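Local coordinates for protein serine protease pet (Escherichia coli, PDB 4OM9) that is a secreted autotransporter serine protease and enterotoxin of enteroaggregative Escherichia coli, whose targets probably include the cytoskeletal protein alpha-fodrin, at residues Met3-Lys7 and Thr155-Gly159; Thr91-Arg95 and Gln105-Lys109; Gln255-Gln259 and Asn292-Val296; Tyr790-Lys795 and Trp808-Ser814; Ala797-Met803 and Glu815-Ser821. One frame throughout, in Å; residues are numbered along the deposited sequence.

Contact 1: Met3-Lys7 and Thr155-Gly159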
# COMPACT_ATOMS: atom_id res chain seq x y z
N MET A 3 30.32 -12.58 -10.21
CA MET A 3 29.83 -11.69 -9.15
C MET A 3 30.56 -11.89 -7.82
O MET A 3 30.73 -13.01 -7.33
CB MET A 3 28.33 -11.90 -8.94
CG MET A 3 27.42 -11.02 -9.78
SD MET A 3 25.68 -11.59 -9.80
CE MET A 3 25.85 -13.21 -10.55
N ASP A 4 30.98 -10.79 -7.21
CA ASP A 4 31.64 -10.85 -5.92
C ASP A 4 30.67 -10.56 -4.77
O ASP A 4 30.18 -9.44 -4.61
CB ASP A 4 32.81 -9.86 -5.89
CG ASP A 4 33.52 -9.82 -4.56
OD1 ASP A 4 33.30 -10.70 -3.70
OD2 ASP A 4 34.32 -8.88 -4.37
N ILE A 5 30.41 -11.57 -3.95
CA ILE A 5 29.47 -11.43 -2.85
C ILE A 5 30.16 -11.36 -1.48
O ILE A 5 29.57 -11.72 -0.47
CB ILE A 5 28.43 -12.57 -2.86
CG1 ILE A 5 29.10 -13.93 -2.65
CG2 ILE A 5 27.68 -12.56 -4.19
CD1 ILE A 5 28.12 -15.07 -2.34
N SER A 6 31.40 -10.87 -1.46
CA SER A 6 32.13 -10.73 -0.20
C SER A 6 31.56 -9.58 0.60
O SER A 6 31.51 -9.62 1.83
CB SER A 6 33.64 -10.54 -0.44
OG SER A 6 33.92 -9.35 -1.17
N LYS A 7 31.14 -8.54 -0.10
CA LYS A 7 30.50 -7.41 0.54
C LYS A 7 28.99 -7.49 0.33
O LYS A 7 28.22 -7.52 1.30
CB LYS A 7 31.02 -6.09 -0.02
CG LYS A 7 32.40 -5.68 0.51
CD LYS A 7 33.51 -6.37 -0.25
CE LYS A 7 34.89 -5.88 0.20
NZ LYS A 7 35.10 -4.42 -0.07
N THR A 155 27.07 -18.02 -14.70
CA THR A 155 26.87 -17.24 -13.49
C THR A 155 27.61 -17.82 -12.29
O THR A 155 27.58 -19.02 -12.04
CB THR A 155 25.36 -17.12 -13.19
OG1 THR A 155 24.76 -16.30 -14.19
CG2 THR A 155 25.11 -16.50 -11.81
N THR A 156 28.27 -16.94 -11.56
CA THR A 156 29.10 -17.33 -10.43
C THR A 156 28.97 -16.30 -9.33
O THR A 156 28.92 -15.10 -9.60
CB THR A 156 30.59 -17.46 -10.82
OG1 THR A 156 30.72 -18.30 -11.97
CG2 THR A 156 31.40 -18.06 -9.68
N PHE A 157 28.93 -16.79 -8.09
CA PHE A 157 28.88 -15.95 -6.89
C PHE A 157 30.08 -16.26 -6.00
O PHE A 157 30.07 -17.28 -5.33
CB PHE A 157 27.58 -16.18 -6.09
CG PHE A 157 26.31 -15.90 -6.85
CD1 PHE A 157 25.79 -14.62 -6.93
CD2 PHE A 157 25.63 -16.93 -7.49
CE1 PHE A 157 24.61 -14.37 -7.64
CE2 PHE A 157 24.45 -16.69 -8.20
CZ PHE A 157 23.94 -15.41 -8.28
N SER A 158 31.09 -15.39 -6.01
CA SER A 158 32.35 -15.61 -5.28
C SER A 158 32.77 -17.06 -5.23
O SER A 158 32.82 -17.67 -4.16
CB SER A 158 32.25 -15.08 -3.84
OG SER A 158 32.28 -13.67 -3.82
N GLY A 159 33.01 -17.65 -6.40
CA GLY A 159 33.52 -19.00 -6.43
C GLY A 159 32.47 -20.08 -6.23
O GLY A 159 32.80 -21.26 -6.17
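The backbone N of Ser158 donates to Met3 O over 2.7 Å, an almost straight bond with 175° at the hydrogen, and Met3 N returns one to Thr156 O at 2.9 Å. Two residues on, the role passes to a side chain: Ser158 OG accepts from Ile5 N at 2.8 Å. Asp4 OD1 is occupied within its own segment, where Ser6 N and Ser6 OG both reach it from the same face of the carboxylate; the bond from Ser6 N closes an Asx turn. The other oxygen, Asp4 OD2, forms a salt bridge with Lys236. Next to these polar bonds lies an apolar patch. Met3 runs alongside Phe157, pointing the same way, and a bend at its last torsion (chi3 -62°) brings CE back to 3.4 Å from Phe157 CE1. Its SD stands 4.7 Å from the ring centroid in an oblique Met-aromatic contact, while CE also reaches Thr155 CG2. Ile5 CG2 takes the edge of the same ring, 3.9 Å from Phe157 CD1. The N-terminal loop is thus laid along strand 156-157 within the protease domain, and helix 10-17 borders the patch, Ala10 touching Ile5 and Phe157 and Tyr13 touching Met3.

Contact 2: Thr91-Arg95 and Gln105-Lys109; sequences TQINR and QRLNK
Strands 91-95 and 105-107 run antiparallel, their axes 4.6 Å apart at closest approach, and the register slips by one where Ile93 and Asn94 both face Arg106. Arg106 O takes a sound bond from Ile93 N at 2.8 Å and a weak one from Asn94 N, while Arg106 N gives to Asn94 O. Among the side chains, Gln92 and Gln105 cross at about a right angle, with amide planes 72° apart. Gln105 NE2 nevertheless meets Gln92 OE1 on a lone pair, in the carbonyl plane, at 2.5 Å, a short and probably inexact length; the same nitrogen also serves Ala80 O. Gln92 reaches it by an extended chain with CG anti to the backbone N (chi1 169°). Beside the bulge, Ile93 lies along Arg106, its CD1 3.7 Å from Arg106 CG, and its CG2 branch packs on Asn108 CB. The guanidinium of Arg106 continues to Asp294, its salt-bridge partner. At the other end Asn108 grips Thr91 twice: its backbone N donates to Thr91 O at 2.6 Å, and its OD1 accepts from Thr91 N at 2.7 Å, with the donor well above the carbonyl plane. A side-chain oxygen thus stands in for a backbone carbonyl. Two residues set against one make a classic beta bulge, here in a beta hairpin of the five-stranded antiparallel sheet of a chymotrypsin-like (clan PA) protease domain.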
# COMPACT_ATOMS: atom_id res chain seq x y z
N THR A 91 11.47 -14.11 -32.91
CA THR A 91 12.52 -14.70 -33.72
C THR A 91 13.13 -13.63 -34.62
O THR A 91 12.40 -12.88 -35.28
CB THR A 91 11.96 -15.88 -34.55
OG1 THR A 91 11.71 -16.99 -33.67
CG2 THR A 91 12.94 -16.31 -35.65
N GLN A 92 14.45 -13.54 -34.63
CA GLN A 92 15.16 -12.69 -35.59
C GLN A 92 14.92 -13.22 -37.01
O GLN A 92 15.19 -14.38 -37.28
CB GLN A 92 16.67 -12.65 -35.29
CG GLN A 92 17.51 -12.00 -36.38
CD GLN A 92 19.01 -12.35 -36.29
OE1 GLN A 92 19.64 -12.19 -35.25
NE2 GLN A 92 19.58 -12.84 -37.40
N ILE A 93 14.41 -12.39 -37.91
CA ILE A 93 14.21 -12.87 -39.27
C ILE A 93 15.02 -12.06 -40.26
O ILE A 93 15.03 -12.36 -41.44
CB ILE A 93 12.70 -12.87 -39.68
CG1 ILE A 93 12.06 -11.49 -39.49
CG2 ILE A 93 11.96 -13.94 -38.92
CD1 ILE A 93 11.97 -10.68 -40.78
N ASN A 94 15.70 -11.03 -39.77
CA ASN A 94 16.67 -10.30 -40.59
C ASN A 94 17.60 -9.50 -39.71
O ASN A 94 17.33 -9.29 -38.50
CB ASN A 94 15.96 -9.37 -41.58
CG ASN A 94 16.77 -9.14 -42.87
OD1 ASN A 94 18.00 -9.19 -42.87
ND2 ASN A 94 16.08 -8.87 -43.96
N ARG A 95 18.70 -9.04 -40.29
CA ARG A 95 19.66 -8.23 -39.56
C ARG A 95 20.69 -7.58 -40.47
O ARG A 95 20.86 -7.98 -41.63
CB ARG A 95 20.39 -9.06 -38.49
CG ARG A 95 21.18 -10.24 -39.03
CD ARG A 95 22.20 -10.73 -38.00
NE ARG A 95 23.03 -11.78 -38.59
CZ ARG A 95 24.15 -12.26 -38.07
NH1 ARG A 95 24.63 -11.79 -36.92
NH2 ARG A 95 24.81 -13.22 -38.72
N GLN A 105 18.65 -5.97 -35.45
CA GLN A 105 17.84 -7.13 -35.72
C GLN A 105 16.39 -6.75 -36.01
O GLN A 105 15.84 -5.82 -35.39
CB GLN A 105 17.86 -8.10 -34.53
CG GLN A 105 19.20 -8.77 -34.22
CD GLN A 105 19.10 -9.62 -32.96
OE1 GLN A 105 18.81 -9.11 -31.88
NE2 GLN A 105 19.32 -10.92 -33.11
N ARG A 106 15.78 -7.47 -36.96
CA ARG A 106 14.35 -7.40 -37.18
C ARG A 106 13.73 -8.68 -36.64
O ARG A 106 14.05 -9.78 -37.11
CB ARG A 106 14.03 -7.23 -38.68
CG ARG A 106 12.54 -7.42 -39.04
CD ARG A 106 11.71 -6.13 -38.90
NE ARG A 106 10.28 -6.40 -39.06
CZ ARG A 106 9.33 -5.49 -39.30
NH1 ARG A 106 9.63 -4.20 -39.40
NH2 ARG A 106 8.06 -5.88 -39.42
N LEU A 107 12.82 -8.54 -35.69
CA LEU A 107 12.14 -9.69 -35.13
C LEU A 107 10.88 -10.01 -35.94
O LEU A 107 10.31 -9.12 -36.58
CB LEU A 107 11.81 -9.42 -33.66
CG LEU A 107 12.99 -9.25 -32.69
CD1 LEU A 107 12.52 -8.77 -31.32
CD2 LEU A 107 13.80 -10.54 -32.55
N ASN A 108 10.45 -11.26 -35.92
CA ASN A 108 9.28 -11.69 -36.69
C ASN A 108 7.95 -10.97 -36.33
O ASN A 108 7.09 -10.85 -37.19
CB ASN A 108 9.08 -13.21 -36.54
CG ASN A 108 8.80 -13.60 -35.12
OD1 ASN A 108 9.37 -13.03 -34.19
ND2 ASN A 108 7.90 -14.56 -34.92
N LYS A 109 7.82 -10.50 -35.09
CA LYS A 109 6.60 -9.79 -34.63
C LYS A 109 6.91 -8.57 -33.77
O LYS A 109 8.01 -8.44 -33.25
CB LYS A 109 5.68 -10.73 -33.85
CG LYS A 109 4.90 -11.72 -34.72
CD LYS A 109 4.11 -12.68 -33.84
CE LYS A 109 2.60 -12.56 -34.08
NZ LYS A 109 1.85 -13.32 -33.03

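Contact 3: Gln255-Gln259 and Asn292-Val296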
# COMPACT_ATOMS: atom_id res chain seq x y z
N GLN A 255 14.89 0.67 -42.99
CA GLN A 255 14.39 1.13 -44.28
C GLN A 255 13.91 -0.03 -45.12
O GLN A 255 13.04 0.12 -45.97
CB GLN A 255 15.46 1.93 -45.03
CG GLN A 255 15.35 3.42 -44.81
CD GLN A 255 14.01 3.97 -45.29
OE1 GLN A 255 13.48 3.55 -46.32
NE2 GLN A 255 13.46 4.92 -44.54
N LEU A 256 14.47 -1.21 -44.86
CA LEU A 256 14.09 -2.40 -45.60
C LEU A 256 12.62 -2.82 -45.35
O LEU A 256 12.09 -3.70 -46.04
CB LEU A 256 15.02 -3.55 -45.24
CG LEU A 256 16.49 -3.38 -45.62
CD1 LEU A 256 17.23 -4.65 -45.28
CD2 LEU A 256 16.65 -3.03 -47.11
N PHE A 257 11.96 -2.21 -44.37
CA PHE A 257 10.63 -2.68 -44.03
C PHE A 257 9.57 -1.59 -44.15
O PHE A 257 8.48 -1.72 -43.60
CB PHE A 257 10.63 -3.29 -42.61
CG PHE A 257 11.38 -4.59 -42.54
CD1 PHE A 257 10.73 -5.79 -42.82
CD2 PHE A 257 12.76 -4.61 -42.29
CE1 PHE A 257 11.42 -7.00 -42.80
CE2 PHE A 257 13.47 -5.81 -42.28
CZ PHE A 257 12.80 -7.01 -42.53
N ILE A 258 9.88 -0.53 -44.88
CA ILE A 258 8.87 0.51 -45.02
C ILE A 258 8.27 0.56 -46.42
O ILE A 258 8.96 0.78 -47.41
CB ILE A 258 9.42 1.89 -44.66
CG1 ILE A 258 9.89 1.89 -43.19
CG2 ILE A 258 8.33 2.94 -44.89
CD1 ILE A 258 10.80 3.07 -42.78
N GLN A 259 6.96 0.31 -46.49
CA GLN A 259 6.17 0.67 -47.67
C GLN A 259 5.09 1.66 -47.28
O GLN A 259 4.12 1.33 -46.58
CB GLN A 259 5.53 -0.56 -48.34
CG GLN A 259 4.74 -0.17 -49.58
CD GLN A 259 4.12 -1.33 -50.32
OE1 GLN A 259 4.45 -2.50 -50.10
NE2 GLN A 259 3.22 -1.00 -51.22
N ASN A 292 8.11 -9.47 -46.83
CA ASN A 292 7.17 -8.36 -46.70
C ASN A 292 7.70 -7.19 -45.91
O ASN A 292 8.45 -7.37 -44.95
CB ASN A 292 5.88 -8.82 -46.04
CG ASN A 292 4.92 -9.48 -47.01
OD1 ASN A 292 5.21 -10.54 -47.56
ND2 ASN A 292 3.76 -8.87 -47.20
N LYS A 293 7.26 -6.00 -46.31
CA LYS A 293 7.46 -4.80 -45.53
C LYS A 293 6.27 -4.51 -44.61
O LYS A 293 5.22 -5.16 -44.71
CB LYS A 293 7.69 -3.62 -46.46
CG LYS A 293 8.82 -3.91 -47.44
CD LYS A 293 9.19 -2.69 -48.25
CE LYS A 293 9.96 -3.10 -49.49
NZ LYS A 293 10.58 -1.90 -50.05
N ASP A 294 6.42 -3.54 -43.70
CA ASP A 294 5.26 -3.02 -42.99
C ASP A 294 4.48 -2.15 -43.97
O ASP A 294 5.06 -1.43 -44.79
CB ASP A 294 5.66 -2.21 -41.75
CG ASP A 294 6.48 -3.02 -40.76
OD1 ASP A 294 6.06 -4.14 -40.39
OD2 ASP A 294 7.59 -2.54 -40.37
N LEU A 295 3.15 -2.23 -43.89
CA LEU A 295 2.33 -1.29 -44.61
C LEU A 295 2.11 -0.11 -43.68
O LEU A 295 1.38 -0.21 -42.69
CB LEU A 295 1.00 -1.91 -45.04
CG LEU A 295 1.15 -3.16 -45.90
CD1 LEU A 295 -0.22 -3.66 -46.44
CD2 LEU A 295 2.13 -2.91 -47.04
N VAL A 296 2.76 1.00 -44.00
CA VAL A 296 2.73 2.19 -43.16
C VAL A 296 1.71 3.15 -43.74
O VAL A 296 2.00 3.87 -44.71
CB VAL A 296 4.11 2.84 -43.08
CG1 VAL A 296 4.10 4.01 -42.11
CG2 VAL A 296 5.14 1.81 -42.64
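Lys293 lies across the turn formed by Gln255-Ile258 and can be traced outward atom by atom. Its CB rests 3.5 Å from Phe257 O and also approaches Gln259 CB. CG comes next, 3.6 Å from Leu256 O, and CD is near two carbonyls, meeting Ile258 O at 3.6 Å and Leu256 O slightly farther off. CE remains near Leu256 O. At the tip, Lys293 NZ is 4.1 Å from Ile258 O, too far for a bond. The chain beyond CG is extended, which keeps the methylenes laid over the peptide groups instead of folding back. Beside this lysine the backbones pair in parallel: Asp294 N gives to Phe257 O at 2.8 Å, Gln259 N to Asp294 O, and Val296 N to Gln259 O at 2.9 Å with 170° at the hydrogen. Side chains flank this ladder. Ile258 CG2 meets Val296 CG2 at 4.1 Å on the face that also carries Asp294. On the face of Gln259 and Leu295, the extended glutamine runs beside the leucine, pointing the same way, so that its OE1 lies near Leu295 CD2. The Phe257 ring has Asn292 O obliquely beside it and engages Arg106 in a cation-pi contact. The Asp294 carboxylate, beside Phe257, has its partners outside the pair: OD2 forms a salt bridge with Arg106 and OD1 accepts from Gly315 N. Cohesion between these first parallel strands of the beta-helix therefore comes from peptide hydrogen bonds and close packing; Phe257 and Asp294 OD2 in addition reach Arg106 of the protease domain, while OD1 stays within the helix.

Contact 4: Tyr790-Lys795 and Trp808-Ser814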
# COMPACT_ATOMS: atom_id res chain seq x y z
N TYR A 790 -17.80 12.97 32.99
CA TYR A 790 -17.87 11.53 33.03
C TYR A 790 -18.94 11.10 34.02
O TYR A 790 -19.26 11.86 34.94
CB TYR A 790 -16.51 10.93 33.42
CG TYR A 790 -16.62 9.49 33.85
CD1 TYR A 790 -16.71 8.47 32.92
CD2 TYR A 790 -16.71 9.16 35.20
CE1 TYR A 790 -16.85 7.16 33.32
CE2 TYR A 790 -16.84 7.86 35.61
CZ TYR A 790 -16.92 6.87 34.67
OH TYR A 790 -17.06 5.57 35.09
N GLN A 791 -19.49 9.90 33.84
CA GLN A 791 -20.32 9.28 34.89
C GLN A 791 -20.48 7.77 34.70
O GLN A 791 -20.81 7.32 33.62
CB GLN A 791 -21.70 9.95 34.99
CG GLN A 791 -22.54 9.85 33.74
CD GLN A 791 -24.03 9.90 34.09
OE1 GLN A 791 -24.58 8.94 34.64
NE2 GLN A 791 -24.68 11.02 33.80
N GLY A 792 -20.27 7.00 35.76
CA GLY A 792 -19.91 7.56 37.05
C GLY A 792 -19.60 6.53 38.11
O GLY A 792 -20.10 6.64 39.22
N SER A 793 -18.78 5.53 37.78
CA SER A 793 -18.35 4.55 38.78
C SER A 793 -16.99 3.95 38.41
O SER A 793 -16.87 3.27 37.40
CB SER A 793 -19.39 3.45 38.93
OG SER A 793 -18.85 2.32 39.58
N ILE A 794 -15.99 4.19 39.25
CA ILE A 794 -14.63 3.73 38.95
C ILE A 794 -14.07 2.75 39.99
O ILE A 794 -13.65 3.16 41.08
CB ILE A 794 -13.64 4.90 38.85
CG1 ILE A 794 -14.13 5.93 37.85
CG2 ILE A 794 -12.25 4.41 38.46
CD1 ILE A 794 -13.29 7.17 37.82
N LYS A 795 -14.04 1.47 39.64
CA LYS A 795 -13.43 0.48 40.50
C LYS A 795 -12.06 0.09 39.99
O LYS A 795 -11.89 -0.96 39.37
CB LYS A 795 -14.32 -0.76 40.61
CG LYS A 795 -15.78 -0.42 40.85
CD LYS A 795 -16.52 -1.57 41.50
CE LYS A 795 -17.98 -1.21 41.74
NZ LYS A 795 -18.69 -0.94 40.46
N TRP A 808 -16.90 14.02 37.54
CA TRP A 808 -18.03 13.11 37.45
C TRP A 808 -19.11 13.35 38.46
O TRP A 808 -18.93 14.08 39.43
CB TRP A 808 -17.60 11.63 37.55
CG TRP A 808 -16.57 11.26 38.56
CD1 TRP A 808 -15.66 12.08 39.16
CD2 TRP A 808 -16.32 9.95 39.07
NE1 TRP A 808 -14.87 11.36 40.02
CE2 TRP A 808 -15.25 10.05 39.98
CE3 TRP A 808 -16.91 8.71 38.85
CZ2 TRP A 808 -14.75 8.95 40.67
CZ3 TRP A 808 -16.41 7.62 39.53
CH2 TRP A 808 -15.35 7.75 40.44
N LYS A 809 -20.24 12.70 38.21
CA LYS A 809 -21.38 12.80 39.09
C LYS A 809 -21.40 11.61 40.06
O LYS A 809 -22.22 11.57 40.98
CB LYS A 809 -22.66 12.88 38.28
CG LYS A 809 -22.58 13.78 37.04
CD LYS A 809 -23.99 14.14 36.57
CE LYS A 809 -24.00 15.06 35.35
NZ LYS A 809 -24.03 14.29 34.08
N VAL A 810 -20.50 10.66 39.84
CA VAL A 810 -20.33 9.44 40.65
C VAL A 810 -21.63 8.69 40.98
O VAL A 810 -22.34 9.06 41.90
CB VAL A 810 -19.63 9.75 41.98
CG1 VAL A 810 -19.24 8.46 42.65
CG2 VAL A 810 -18.41 10.62 41.74
N THR A 811 -21.90 7.63 40.23
CA THR A 811 -23.15 6.88 40.37
C THR A 811 -22.97 5.57 41.13
O THR A 811 -23.93 4.81 41.30
CB THR A 811 -23.79 6.56 38.99
OG1 THR A 811 -22.80 6.02 38.09
CG2 THR A 811 -24.42 7.80 38.37
N GLY A 812 -21.76 5.29 41.57
CA GLY A 812 -21.50 4.06 42.30
C GLY A 812 -20.30 4.10 43.22
O GLY A 812 -19.48 5.03 43.16
N ASN A 813 -20.19 3.10 44.08
CA ASN A 813 -19.04 2.93 44.96
C ASN A 813 -17.75 2.77 44.19
O ASN A 813 -17.51 1.74 43.56
CB ASN A 813 -19.23 1.71 45.87
CG ASN A 813 -20.02 2.04 47.12
OD1 ASN A 813 -20.14 3.19 47.51
ND2 ASN A 813 -20.56 1.01 47.76
N SER A 814 -16.90 3.80 44.23
CA SER A 814 -15.63 3.76 43.50
C SER A 814 -14.45 3.64 44.46
O SER A 814 -14.26 4.49 45.33
CB SER A 814 -15.49 5.02 42.64
OG SER A 814 -16.75 5.47 42.19
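Trp808 gives the largest single share of this contact, its indole held between Val810 of its own segment and Ile794 across from it. Val810 CG2 stands over the centre of one face; on the opposite face Ile794 CD1 makes a CH-pi contact 3.6 Å from the centroid of the six-membered ring, displaced toward the rim. The indole gets there because CG lies between the backbone N and the carbonyl carbon (chi1 42°), which turns the ring in against 790-795. Its edge is met in plane by Gly792 CA and Ser793 N. Tyr790 runs beside the tryptophan in the same direction, with CE2 3.4 Å from Trp808 CE3; the two rings are neither stacked nor perpendicular, their planes meeting at 50°. Gly792, which follows a cis peptide bond, lies where the backbones come close, its CA 4.1 Å from Val810 CA. Farther along, Ser814 CB presses on Ile794 O, and Ser814 OG accepts a weak bond from Ile794 N at 3.3 Å. That hydroxyl is itself oriented by its bond to Gly812 O, 2.9 Å away. What positions Tyr790 is its hydroxyl: Tyr790 OH accepts from Ser793 N at 3.2 Å and also bonds Gly751 O, tying down the bend between the two short strands. Tyr790 stacks on Phe763 and Asn813 OD1 accepts from Thr837 N. Segment 790-795 pairs with strand 747-755 through backbone bonds, and loop 808-814 follows as the next layer, with Val826 of a later loop touching Trp808.

Contact 5: Ala797-Met803 and Glu815-Ser821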
# COMPACT_ATOMS: atom_id res chain seq x y z
N ALA A 797 -8.38 -0.14 41.75
CA ALA A 797 -7.60 0.02 42.99
C ALA A 797 -6.08 0.00 42.81
O ALA A 797 -5.34 -0.19 43.77
CB ALA A 797 -8.01 -1.07 43.99
N GLN A 798 -5.61 0.20 41.58
CA GLN A 798 -4.17 0.29 41.33
C GLN A 798 -3.86 1.46 40.42
O GLN A 798 -2.70 1.77 40.15
CB GLN A 798 -3.63 -1.00 40.72
CG GLN A 798 -3.80 -2.25 41.57
CD GLN A 798 -5.02 -3.05 41.17
OE1 GLN A 798 -6.02 -2.50 40.70
NE2 GLN A 798 -4.95 -4.37 41.36
N SER A 799 -4.91 2.13 39.97
CA SER A 799 -4.83 3.06 38.85
C SER A 799 -4.76 4.53 39.26
O SER A 799 -5.23 4.91 40.33
CB SER A 799 -6.02 2.83 37.92
OG SER A 799 -6.30 1.45 37.79
N SER A 800 -4.18 5.35 38.38
CA SER A 800 -4.11 6.79 38.59
C SER A 800 -5.36 7.48 38.04
O SER A 800 -6.22 6.83 37.45
CB SER A 800 -2.86 7.37 37.91
OG SER A 800 -1.69 6.73 38.38
N LEU A 801 -5.46 8.79 38.25
CA LEU A 801 -6.57 9.56 37.67
C LEU A 801 -6.31 11.06 37.63
O LEU A 801 -6.58 11.77 38.60
CB LEU A 801 -7.86 9.30 38.44
CG LEU A 801 -9.11 9.83 37.72
CD1 LEU A 801 -9.12 9.34 36.26
CD2 LEU A 801 -10.39 9.44 38.44
N ALA A 802 -5.79 11.56 36.50
CA ALA A 802 -5.56 12.99 36.34
C ALA A 802 -6.89 13.71 36.18
O ALA A 802 -7.85 13.13 35.68
CB ALA A 802 -4.66 13.26 35.16
N MET A 803 -6.96 14.97 36.62
CA MET A 803 -8.22 15.71 36.60
C MET A 803 -8.05 17.20 36.35
O MET A 803 -8.58 18.01 37.12
CB MET A 803 -8.98 15.54 37.92
CG MET A 803 -8.91 14.18 38.57
SD MET A 803 -10.18 13.05 37.99
CE MET A 803 -10.93 12.63 39.57
N GLU A 815 -13.66 2.57 44.32
CA GLU A 815 -12.42 2.45 45.09
C GLU A 815 -11.21 2.62 44.17
O GLU A 815 -10.71 1.66 43.57
CB GLU A 815 -12.35 1.13 45.87
CG GLU A 815 -12.57 -0.15 45.09
CD GLU A 815 -12.49 -1.38 45.97
OE1 GLU A 815 -13.54 -1.79 46.53
OE2 GLU A 815 -11.38 -1.94 46.11
N LEU A 816 -10.76 3.86 44.07
CA LEU A 816 -9.68 4.25 43.18
C LEU A 816 -8.34 4.35 43.91
O LEU A 816 -8.29 4.74 45.08
CB LEU A 816 -10.02 5.59 42.53
CG LEU A 816 -8.97 6.26 41.66
CD1 LEU A 816 -8.75 5.42 40.42
CD2 LEU A 816 -9.44 7.64 41.30
N LYS A 817 -7.25 4.01 43.22
CA LYS A 817 -5.94 4.10 43.85
C LYS A 817 -5.51 5.55 44.07
O LYS A 817 -5.64 6.07 45.17
CB LYS A 817 -4.90 3.36 43.01
CG LYS A 817 -3.45 3.57 43.45
CD LYS A 817 -3.17 2.95 44.79
CE LYS A 817 -1.69 3.06 45.11
NZ LYS A 817 -0.87 2.62 43.95
N LYS A 818 -5.04 6.22 43.02
CA LYS A 818 -4.49 7.56 43.17
C LYS A 818 -5.30 8.62 42.42
O LYS A 818 -5.99 8.31 41.46
CB LYS A 818 -3.03 7.58 42.70
CG LYS A 818 -2.11 6.81 43.63
CD LYS A 818 -0.71 6.62 43.04
CE LYS A 818 0.21 5.96 44.06
NZ LYS A 818 1.50 5.52 43.46
N LEU A 819 -5.19 9.87 42.88
CA LEU A 819 -6.02 10.94 42.33
C LEU A 819 -5.34 12.31 42.46
O LEU A 819 -4.89 12.69 43.53
CB LEU A 819 -7.38 10.96 43.04
CG LEU A 819 -8.62 11.63 42.42
CD1 LEU A 819 -9.85 11.34 43.27
CD2 LEU A 819 -8.46 13.13 42.22
N ASN A 820 -5.30 13.04 41.34
CA ASN A 820 -4.81 14.41 41.32
C ASN A 820 -5.78 15.32 40.58
O ASN A 820 -5.99 15.16 39.38
CB ASN A 820 -3.44 14.48 40.65
CG ASN A 820 -2.33 14.03 41.57
OD1 ASN A 820 -1.80 14.82 42.35
ND2 ASN A 820 -1.97 12.76 41.48
N SER A 821 -6.37 16.27 41.29
CA SER A 821 -7.39 17.10 40.67
C SER A 821 -7.06 18.59 40.65
O SER A 821 -7.76 19.39 41.26
CB SER A 821 -8.73 16.88 41.37
OG SER A 821 -9.70 17.79 40.89
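Ser799 O receives the shorter of the two clear backbone bonds here, from Lys818 N at 3.0 Å with 176° at the hydrogen. Leu801 O is served in turn by Asn820 N, just as straight but longer at 3.3 Å, with the donor above the carbonyl plane. The alternation breaks between them: Leu801 N lies 3.3 Å from Lys818 O, but its angle is too poor for a bond. Met803 N comes within 2.9 Å of Asn820 O at the far end. Ser799 OG is engaged by Lys757 O, and Leu819 makes backbone bonds with Thr844; both segments therefore have further polar partners outside the pair. Lys817 contributes its aliphatic part, CB resting 3.1 Å from Ser799 O while the chain leads off. Between the rungs the apolar groups interlock. Leu801 and Leu816 cross at about a right angle, their CD2 methyls 3.5 Å apart, and Leu816 CD1 also touches Ser799 O. Met803, bent at both chi2 (-87°) and chi3, folds its CE back to 3.7 Å from Leu819 CD2, again crossing at a right angle, while its CB packs on Ser821 CB. Two chain segments running nearly the same way, 21° apart, with leucines and a methionine stacked from one to the next, are characteristic of successive rungs of a right-handed beta-helix, the stalk of autotransporter passenger domains.

How the contacts relate
The five contacts sample both ends of an elongated passenger domain. Contacts 1 and 2 lie in the protease domain, contact 2 nested within the chain loop that contact 1 closes, with centres about 35 Å apart. Contact 3 opens the beta-helix, and only about 13 Å separates its centre from that of contact 2: Arg106 NH1 binds Asp294 OD2 at 2.8 Å and packs on Phe257, joining the two domains. Contacts 4 and 5 belong to the far part of the helix, about 89 and 88 Å from contact 3 between centres. Their segments alternate along the chain, and they share a core in which Ile794 CD1 meets Leu801 CD2 at 3.7 Å.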